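Local coordinates for Lin0012 protein (Listeria innocua, PDB 3K17) that probably phosphorylates phosphomevalonate with ATP, as a GHMP-family kinase of the mevalonate route to isopentenyl diphosphate, at residues A[246-258]-A[269-281]. Numbering follows the deposited sequence.
Sequences HFLTRNNEIMKQI and LLYSSIKENRRIL
Two consecutive helices, 241-264 and 267-288, form an antiparallel helical hairpin in which the axes of 246-258 and 269-281 approach to 9.3 Å at 160°, bringing Phe247 beside Ile280 and Ile258 beside Leu270. The hairpin lies in the C-terminal half of a GHMP-type kinase chain, and the interface is held by reciprocal knobs-into-holes packing. Ile254 enters a hole made by Ser273, Glu276, Asn277 and Ile280, its CD1 lying 3.6 Å from Glu276 CB. In return Ile280 fills the hole between Phe247, Arg250, Asn251 and Ile254. With CG1 set between its own backbone N and carbonyl carbon (chi1 68°), Ile280 sends CD1 to within 3.7 Å of Phe247 CE1, while its CG2 branch faces the aliphatic CG of Arg250. Leu281 CD2 also reaches the Phe247 ring. Toward the other end, Ile258 CD1 meets Ile274 CD1 at 3.8 Å, and Ile258 CG1 packs on Leu270 CD1. Ala18 of strand 7-18 touches Met255, Ile258 and Asn277, joining the hairpin to the larger sheet, whereas Ile274 and Leu281 reach strand 310-313. A salt-bridge network borders this largely apolar seam: Arg250 NH1 pairs with Glu253 OE1 at 2.7 Å within its own helix, and Arg250 NH2 crosses to Glu276 OE1 at 2.5 Å. Glu276 OE1 lies at the edge of the Arg250 guanidinium, whose plane is turned 59° from that of the carboxylate, and Ile254 CD1 sits 4.1 Å above one guanidinium face, offset toward its rim.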
ATOM      1  N   HIS A 246      23.802 -38.517   4.477  1.00 36.75           N
ATOM      2  CA  HIS A 246      25.130 -39.106   4.632  1.00 36.43           C
ATOM      3  C   HIS A 246      25.947 -38.154   5.485  1.00 35.90           C
ATOM      4  O   HIS A 246      26.704 -38.571   6.362  1.00 35.61           O
ATOM      5  CB  HIS A 246      25.812 -39.276   3.272  1.00 37.27           C
ATOM      6  CG  HIS A 246      27.241 -39.715   3.368  1.00 38.65           C
ATOM      7  ND1 HIS A 246      27.613 -40.927   3.910  1.00 39.30           N
ATOM      8  CD2 HIS A 246      28.390 -39.100   2.997  1.00 39.03           C
ATOM      9  CE1 HIS A 246      28.928 -41.040   3.868  1.00 38.29           C
ATOM     10  NE2 HIS A 246      29.423 -39.946   3.319  1.00 40.06           N
ATOM     11  N   PHE A 247      25.792 -36.864   5.205  1.00 35.17           N
ATOM     12  CA  PHE A 247      26.486 -35.825   5.953  1.00 33.33           C
ATOM     13  C   PHE A 247      26.118 -35.936   7.430  1.00 31.35           C
ATOM     14  O   PHE A 247      26.992 -36.036   8.289  1.00 30.94           O
ATOM     15  CB  PHE A 247      26.093 -34.440   5.426  1.00 32.68           C
ATOM     16  CG  PHE A 247      26.465 -33.312   6.350  1.00 32.76           C
ATOM     17  CD1 PHE A 247      27.793 -33.076   6.685  1.00 31.34           C
ATOM     18  CD2 PHE A 247      25.481 -32.497   6.901  1.00 32.63           C
ATOM     19  CE1 PHE A 247      28.135 -32.044   7.562  1.00 32.55           C
ATOM     20  CE2 PHE A 247      25.814 -31.465   7.775  1.00 30.51           C
ATOM     21  CZ  PHE A 247      27.140 -31.238   8.107  1.00 29.64           C
ATOM     22  N   LEU A 248      24.819 -35.930   7.715  1.00 29.69           N
ATOM     23  CA  LEU A 248      24.335 -36.028   9.089  1.00 29.13           C
ATOM     24  C   LEU A 248      24.861 -37.270   9.800  1.00 28.75           C
ATOM     25  O   LEU A 248      25.457 -37.180  10.871  1.00 26.91           O
ATOM     26  CB  LEU A 248      22.803 -36.047   9.115  1.00 28.45           C
ATOM     27  CG  LEU A 248      22.050 -34.781   8.694  1.00 30.26           C
ATOM     28  CD1 LEU A 248      20.550 -35.033   8.821  1.00 28.71           C
ATOM     29  CD2 LEU A 248      22.470 -33.602   9.569  1.00 27.74           C
ATOM     30  N   THR A 249      24.620 -38.432   9.203  1.00 29.94           N
ATOM     31  CA  THR A 249      25.061 -39.703   9.777  1.00 30.23           C
ATOM     32  C   THR A 249      26.543 -39.647  10.094  1.00 29.37           C
ATOM     33  O   THR A 249      26.983 -40.008  11.187  1.00 28.66           O
ATOM     34  CB  THR A 249      24.815 -40.860   8.797  1.00 30.74           C
ATOM     35  OG1 THR A 249      23.416 -40.929   8.490  1.00 29.93           O
ATOM     36  CG2 THR A 249      25.284 -42.189   9.405  1.00 29.82           C
ATOM     37  N   ARG A 250      27.309 -39.192   9.112  1.00 30.28           N
ATOM     38  CA  ARG A 250      28.750 -39.067   9.254  1.00 31.72           C
ATOM     39  C   ARG A 250      29.061 -38.088  10.394  1.00 31.78           C
ATOM     40  O   ARG A 250      29.942 -38.328  11.221  1.00 30.78           O
ATOM     41  CB  ARG A 250      29.337 -38.556   7.938  1.00 34.76           C
ATOM     42  CG  ARG A 250      30.840 -38.646   7.859  1.00 40.00           C
ATOM     43  CD  ARG A 250      31.299 -40.046   7.480  1.00 41.44           C
ATOM     44  NE  ARG A 250      32.691 -40.237   7.866  1.00 42.00           N
ATOM     45  CZ  ARG A 250      33.085 -40.393   9.122  1.00 43.42           C
ATOM     46  NH1 ARG A 250      32.193 -40.389  10.101  1.00 43.87           N
ATOM     47  NH2 ARG A 250      34.371 -40.535   9.403  1.00 47.53           N
ATOM     48  N   ASN A 251      28.323 -36.982  10.434  1.00 29.74           N
ATOM     49  CA  ASN A 251      28.520 -35.979  11.472  1.00 29.63           C
ATOM     50  C   ASN A 251      28.291 -36.560  12.860  1.00 27.92           C
ATOM     51  O   ASN A 251      29.056 -36.300  13.781  1.00 26.60           O
ATOM     52  CB  ASN A 251      27.574 -34.791  11.246  1.00 28.91           C
ATOM     53  CG  ASN A 251      27.505 -33.863  12.449  1.00 31.84           C
ATOM     54  OD1 ASN A 251      26.738 -34.096  13.396  1.00 32.26           O
ATOM     55  ND2 ASN A 251      28.318 -32.813  12.427  1.00 27.71           N
ATOM     56  N   ASN A 252      27.235 -37.354  13.006  1.00 28.30           N
ATOM     57  CA  ASN A 252      26.917 -37.950  14.298  1.00 30.16           C
ATOM     58  C   ASN A 252      27.987 -38.907  14.806  1.00 30.49           C
ATOM     59  O   ASN A 252      28.209 -39.009  16.016  1.00 28.03           O
ATOM     60  CB  ASN A 252      25.564 -38.652  14.225  1.00 31.72           C
ATOM     61  CG  ASN A 252      24.437 -37.689  13.921  1.00 34.34           C
ATOM     62  OD1 ASN A 252      24.304 -36.648  14.566  1.00 34.05           O
ATOM     63  ND2 ASN A 252      23.618 -38.029  12.937  1.00 35.49           N
ATOM     64  N   GLU A 253      28.650 -39.603  13.884  1.00 31.81           N
ATOM     65  CA  GLU A 253      29.717 -40.529  14.258  1.00 32.64           C
ATOM     66  C   GLU A 253      30.866 -39.699  14.833  1.00 31.14           C
ATOM     67  O   GLU A 253      31.393 -39.993  15.903  1.00 28.50           O
ATOM     68  CB  GLU A 253      30.218 -41.313  13.031  1.00 35.35           C
ATOM     69  CG  GLU A 253      29.138 -42.062  12.254  1.00 40.45           C
ATOM     70  CD  GLU A 253      29.699 -42.914  11.110  1.00 44.64           C
ATOM     71  OE1 GLU A 253      30.404 -42.370  10.231  1.00 45.48           O
ATOM     72  OE2 GLU A 253      29.428 -44.134  11.089  1.00 47.07           O
ATOM     73  N   ILE A 254      31.231 -38.641  14.112  1.00 31.35           N
ATOM     74  CA  ILE A 254      32.320 -37.760  14.521  1.00 28.91           C
ATOM     75  C   ILE A 254      32.060 -37.063  15.859  1.00 28.35           C
ATOM     76  O   ILE A 254      32.965 -36.951  16.693  1.00 25.15           O
ATOM     77  CB  ILE A 254      32.591 -36.696  13.425  1.00 30.83           C
ATOM     78  CG1 ILE A 254      32.988 -37.400  12.120  1.00 31.60           C
ATOM     79  CG2 ILE A 254      33.701 -35.739  13.874  1.00 28.88           C
ATOM     80  CD1 ILE A 254      33.174 -36.470  10.933  1.00 29.37           C
HETATM   81  N   MSE A 255      30.832 -36.588  16.062  1.00 29.30           N
HETATM   82  CA  MSE A 255      30.478 -35.903  17.307  1.00 30.11           C
HETATM   83  C   MSE A 255      30.673 -36.823  18.504  1.00 29.86           C
HETATM   84  O   MSE A 255      31.186 -36.411  19.547  1.00 29.62           O
HETATM   85  CB  MSE A 255      29.026 -35.424  17.265  1.00 32.21           C
HETATM   86  CG  MSE A 255      28.790 -34.251  16.337  1.00 38.07           C
HETATM   87 SE   MSE A 255      30.007 -32.785  16.700  1.00 48.62          SE
HETATM   88  CE  MSE A 255      31.099 -32.963  15.121  1.00 45.20           C
ATOM     89  N   LYS A 256      30.252 -38.072  18.349  1.00 29.30           N
ATOM     90  CA  LYS A 256      30.395 -39.059  19.408  1.00 30.06           C
ATOM     91  C   LYS A 256      31.875 -39.173  19.772  1.00 28.34           C
ATOM     92  O   LYS A 256      32.236 -39.175  20.950  1.00 28.07           O
ATOM     93  CB  LYS A 256      29.856 -40.411  18.931  1.00 34.16           C
ATOM     94  CG  LYS A 256      29.773 -41.479  20.012  1.00 38.02           C
ATOM     95  CD  LYS A 256      29.010 -42.702  19.516  1.00 42.52           C
ATOM     96  CE  LYS A 256      27.564 -42.348  19.154  1.00 44.59           C
ATOM     97  NZ  LYS A 256      26.803 -41.790  20.314  1.00 45.38           N
ATOM     98  N   GLN A 257      32.724 -39.246  18.749  1.00 27.31           N
ATOM     99  CA  GLN A 257      34.171 -39.346  18.934  1.00 27.76           C
ATOM    100  C   GLN A 257      34.757 -38.133  19.646  1.00 27.24           C
ATOM    101  O   GLN A 257      35.471 -38.259  20.647  1.00 25.46           O
ATOM    102  CB  GLN A 257      34.863 -39.490  17.579  1.00 31.97           C
ATOM    103  CG  GLN A 257      34.736 -40.858  16.929  1.00 37.42           C
ATOM    104  CD  GLN A 257      35.209 -40.848  15.484  1.00 40.37           C
ATOM    105  OE1 GLN A 257      36.256 -40.279  15.165  1.00 43.14           O
ATOM    106  NE2 GLN A 257      34.442 -41.481  14.605  1.00 39.08           N
ATOM    107  N   ILE A 258      34.452 -36.950  19.127  1.00 26.00           N
ATOM    108  CA  ILE A 258      34.981 -35.733  19.713  1.00 24.31           C
ATOM    109  C   ILE A 258      34.521 -35.569  21.163  1.00 23.40           C
ATOM    110  O   ILE A 258      35.281 -35.099  22.008  1.00 23.17           O
ATOM    111  CB  ILE A 258      34.597 -34.492  18.846  1.00 26.28           C
ATOM    112  CG1 ILE A 258      35.467 -33.296  19.236  1.00 29.12           C
ATOM    113  CG2 ILE A 258      33.120 -34.156  19.017  1.00 27.47           C
ATOM    114  CD1 ILE A 258      35.438 -32.161  18.222  1.00 32.28           C
ATOM    115  N   LEU A 269      42.682 -38.052  19.406  1.00 27.08           N
ATOM    116  CA  LEU A 269      41.315 -38.274  18.944  1.00 26.38           C
ATOM    117  C   LEU A 269      40.630 -36.938  18.618  1.00 26.80           C
ATOM    118  O   LEU A 269      39.693 -36.893  17.818  1.00 27.61           O
ATOM    119  CB  LEU A 269      40.516 -39.037  20.005  1.00 23.39           C
ATOM    120  CG  LEU A 269      39.072 -39.383  19.638  1.00 22.39           C
ATOM    121  CD1 LEU A 269      39.047 -40.227  18.368  1.00 23.65           C
ATOM    122  CD2 LEU A 269      38.410 -40.121  20.798  1.00 22.78           C
ATOM    123  N   LEU A 270      41.094 -35.860  19.244  1.00 26.30           N
ATOM    124  CA  LEU A 270      40.532 -34.540  18.976  1.00 28.62           C
ATOM    125  C   LEU A 270      40.991 -34.092  17.590  1.00 29.45           C
ATOM    126  O   LEU A 270      40.173 -33.673  16.767  1.00 30.07           O
ATOM    127  CB  LEU A 270      40.988 -33.526  20.034  1.00 28.33           C
ATOM    128  CG  LEU A 270      40.531 -32.071  19.843  1.00 28.84           C
ATOM    129  CD1 LEU A 270      39.011 -31.982  19.763  1.00 26.07           C
ATOM    130  CD2 LEU A 270      41.056 -31.232  20.985  1.00 27.74           C
ATOM    131  N   TYR A 271      42.293 -34.204  17.326  1.00 28.66           N
ATOM    132  CA  TYR A 271      42.848 -33.805  16.032  1.00 29.16           C
ATOM    133  C   TYR A 271      42.202 -34.530  14.857  1.00 29.86           C
ATOM    134  O   TYR A 271      41.769 -33.903  13.889  1.00 29.27           O
ATOM    135  CB  TYR A 271      44.364 -34.047  15.982  1.00 28.94           C
ATOM    136  CG  TYR A 271      45.153 -33.319  17.048  1.00 27.27           C
ATOM    137  CD1 TYR A 271      44.961 -31.956  17.282  1.00 28.80           C
ATOM    138  CD2 TYR A 271      46.094 -33.995  17.823  1.00 28.05           C
ATOM    139  CE1 TYR A 271      45.691 -31.282  18.270  1.00 27.97           C
ATOM    140  CE2 TYR A 271      46.828 -33.337  18.811  1.00 27.10           C
ATOM    141  CZ  TYR A 271      46.620 -31.984  19.031  1.00 28.24           C
ATOM    142  OH  TYR A 271      47.333 -31.340  20.016  1.00 29.72           O
ATOM    143  N   SER A 272      42.142 -35.853  14.936  1.00 31.12           N
ATOM    144  CA  SER A 272      41.550 -36.632  13.860  1.00 30.91           C
ATOM    145  C   SER A 272      40.068 -36.322  13.674  1.00 29.82           C
ATOM    146  O   SER A 272      39.577 -36.316  12.554  1.00 32.26           O
ATOM    147  CB  SER A 272      41.756 -38.132  14.113  1.00 32.36           C
ATOM    148  OG  SER A 272      41.343 -38.493  15.418  1.00 34.67           O
ATOM    149  N   SER A 273      39.357 -36.055  14.766  1.00 30.34           N
ATOM    150  CA  SER A 273      37.932 -35.739  14.678  1.00 28.34           C
ATOM    151  C   SER A 273      37.719 -34.415  13.950  1.00 27.05           C
ATOM    152  O   SER A 273      36.810 -34.279  13.126  1.00 28.47           O
ATOM    153  CB  SER A 273      37.311 -35.650  16.074  1.00 29.12           C
ATOM    154  OG  SER A 273      37.415 -36.881  16.758  1.00 32.93           O
ATOM    155  N   ILE A 274      38.554 -33.432  14.261  1.00 26.50           N
ATOM    156  CA  ILE A 274      38.453 -32.130  13.616  1.00 25.08           C
ATOM    157  C   ILE A 274      38.734 -32.273  12.115  1.00 26.66           C
ATOM    158  O   ILE A 274      38.019 -31.707  11.281  1.00 24.19           O
ATOM    159  CB  ILE A 274      39.440 -31.130  14.251  1.00 24.49           C
ATOM    160  CG1 ILE A 274      39.021 -30.834  15.696  1.00 22.81           C
ATOM    161  CG2 ILE A 274      39.489 -29.846  13.443  1.00 23.53           C
ATOM    162  CD1 ILE A 274      37.642 -30.197  15.830  1.00 26.60           C
ATOM    163  N   LYS A 275      39.762 -33.047  11.772  1.00 27.24           N
ATOM    164  CA  LYS A 275      40.108 -33.250  10.369  1.00 28.46           C
ATOM    165  C   LYS A 275      38.929 -33.869   9.638  1.00 28.75           C
ATOM    166  O   LYS A 275      38.588 -33.455   8.527  1.00 28.46           O
ATOM    167  CB  LYS A 275      41.322 -34.173  10.230  1.00 30.38           C
ATOM    168  CG  LYS A 275      42.590 -33.687  10.904  1.00 32.56           C
ATOM    169  CD  LYS A 275      43.759 -34.600  10.525  1.00 36.55           C
ATOM    170  CE  LYS A 275      44.895 -34.513  11.525  1.00 37.94           C
ATOM    171  NZ  LYS A 275      45.397 -33.127  11.660  1.00 40.95           N
ATOM    172  N   GLU A 276      38.301 -34.860  10.264  1.00 29.29           N
ATOM    173  CA  GLU A 276      37.153 -35.522   9.657  1.00 29.16           C
ATOM    174  C   GLU A 276      35.968 -34.569   9.532  1.00 28.45           C
ATOM    175  O   GLU A 276      35.287 -34.549   8.503  1.00 28.67           O
ATOM    176  CB  GLU A 276      36.736 -36.747  10.476  1.00 31.29           C
ATOM    177  CG  GLU A 276      37.800 -37.832  10.576  1.00 34.52           C
ATOM    178  CD  GLU A 276      37.258 -39.101  11.204  1.00 38.32           C
ATOM    179  OE1 GLU A 276      36.342 -39.701  10.610  1.00 39.73           O
ATOM    180  OE2 GLU A 276      37.737 -39.497  12.287  1.00 39.92           O
ATOM    181  N   ASN A 277      35.713 -33.784  10.578  1.00 27.72           N
ATOM    182  CA  ASN A 277      34.600 -32.838  10.527  1.00 26.78           C
ATOM    183  C   ASN A 277      34.861 -31.885   9.368  1.00 25.05           C
ATOM    184  O   ASN A 277      33.972 -31.598   8.573  1.00 26.08           O
ATOM    185  CB  ASN A 277      34.486 -32.039  11.831  1.00 24.79           C
ATOM    186  CG  ASN A 277      33.100 -31.436  12.027  1.00 23.41           C
ATOM    187  OD1 ASN A 277      32.335 -31.280  11.075  1.00 26.35           O
ATOM    188  ND2 ASN A 277      32.776 -31.084  13.267  1.00 24.71           N
ATOM    189  N   ARG A 278      36.094 -31.400   9.277  1.00 28.28           N
ATOM    190  CA  ARG A 278      36.465 -30.489   8.202  1.00 29.76           C
ATOM    191  C   ARG A 278      36.143 -31.116   6.856  1.00 30.23           C
ATOM    192  O   ARG A 278      35.601 -30.462   5.971  1.00 31.14           O
ATOM    193  CB  ARG A 278      37.964 -30.168   8.246  1.00 30.10           C
ATOM    194  CG  ARG A 278      38.423 -29.311   7.065  1.00 29.08           C
ATOM    195  CD  ARG A 278      39.933 -29.168   6.979  1.00 27.73           C
ATOM    196  NE  ARG A 278      40.300 -28.341   5.831  1.00 28.18           N
ATOM    197  CZ  ARG A 278      41.531 -28.219   5.342  1.00 28.47           C
ATOM    198  NH1 ARG A 278      42.544 -28.870   5.895  1.00 26.41           N
ATOM    199  NH2 ARG A 278      41.748 -27.446   4.285  1.00 28.41           N
ATOM    200  N   ARG A 279      36.480 -32.393   6.715  1.00 32.31           N
ATOM    201  CA  ARG A 279      36.259 -33.116   5.472  1.00 33.61           C
ATOM    202  C   ARG A 279      34.801 -33.205   5.047  1.00 33.22           C
ATOM    203  O   ARG A 279      34.471 -32.890   3.903  1.00 33.25           O
ATOM    204  CB  ARG A 279      36.851 -34.527   5.570  1.00 38.29           C
ATOM    205  CG  ARG A 279      38.353 -34.564   5.872  1.00 42.76           C
ATOM    206  CD  ARG A 279      39.145 -33.721   4.882  1.00 46.35           C
ATOM    207  NE  ARG A 279      40.593 -33.904   5.003  1.00 49.75           N
ATOM    208  CZ  ARG A 279      41.331 -33.513   6.039  1.00 50.66           C
ATOM    209  NH1 ARG A 279      40.772 -32.905   7.077  1.00 49.88           N
ATOM    210  NH2 ARG A 279      42.641 -33.721   6.028  1.00 51.76           N
ATOM    211  N   ILE A 280      33.924 -33.624   5.955  1.00 31.65           N
ATOM    212  CA  ILE A 280      32.513 -33.748   5.601  1.00 30.79           C
ATOM    213  C   ILE A 280      31.884 -32.394   5.280  1.00 30.52           C
ATOM    214  O   ILE A 280      30.932 -32.316   4.511  1.00 28.49           O
ATOM    215  CB  ILE A 280      31.697 -34.446   6.717  1.00 31.87           C
ATOM    216  CG1 ILE A 280      31.613 -33.559   7.958  1.00 31.22           C
ATOM    217  CG2 ILE A 280      32.352 -35.778   7.074  1.00 31.69           C
ATOM    218  CD1 ILE A 280      30.739 -34.143   9.048  1.00 31.42           C
ATOM    219  N   LEU A 281      32.417 -31.329   5.871  1.00 31.57           N
ATOM    220  CA  LEU A 281      31.895 -29.992   5.602  1.00 32.00           C
ATOM    221  C   LEU A 281      32.368 -29.575   4.215  1.00 34.64           C
ATOM    222  O   LEU A 281      31.660 -28.876   3.492  1.00 35.21           O
ATOM    223  CB  LEU A 281      32.374 -28.999   6.669  1.00 28.37           C
ATOM    224  CG  LEU A 281      31.638 -29.088   8.016  1.00 25.60           C
ATOM    225  CD1 LEU A 281      32.330 -28.237   9.064  1.00 24.02           C
ATOM    226  CD2 LEU A 281      30.197 -28.647   7.834  1.00 23.87           C
TER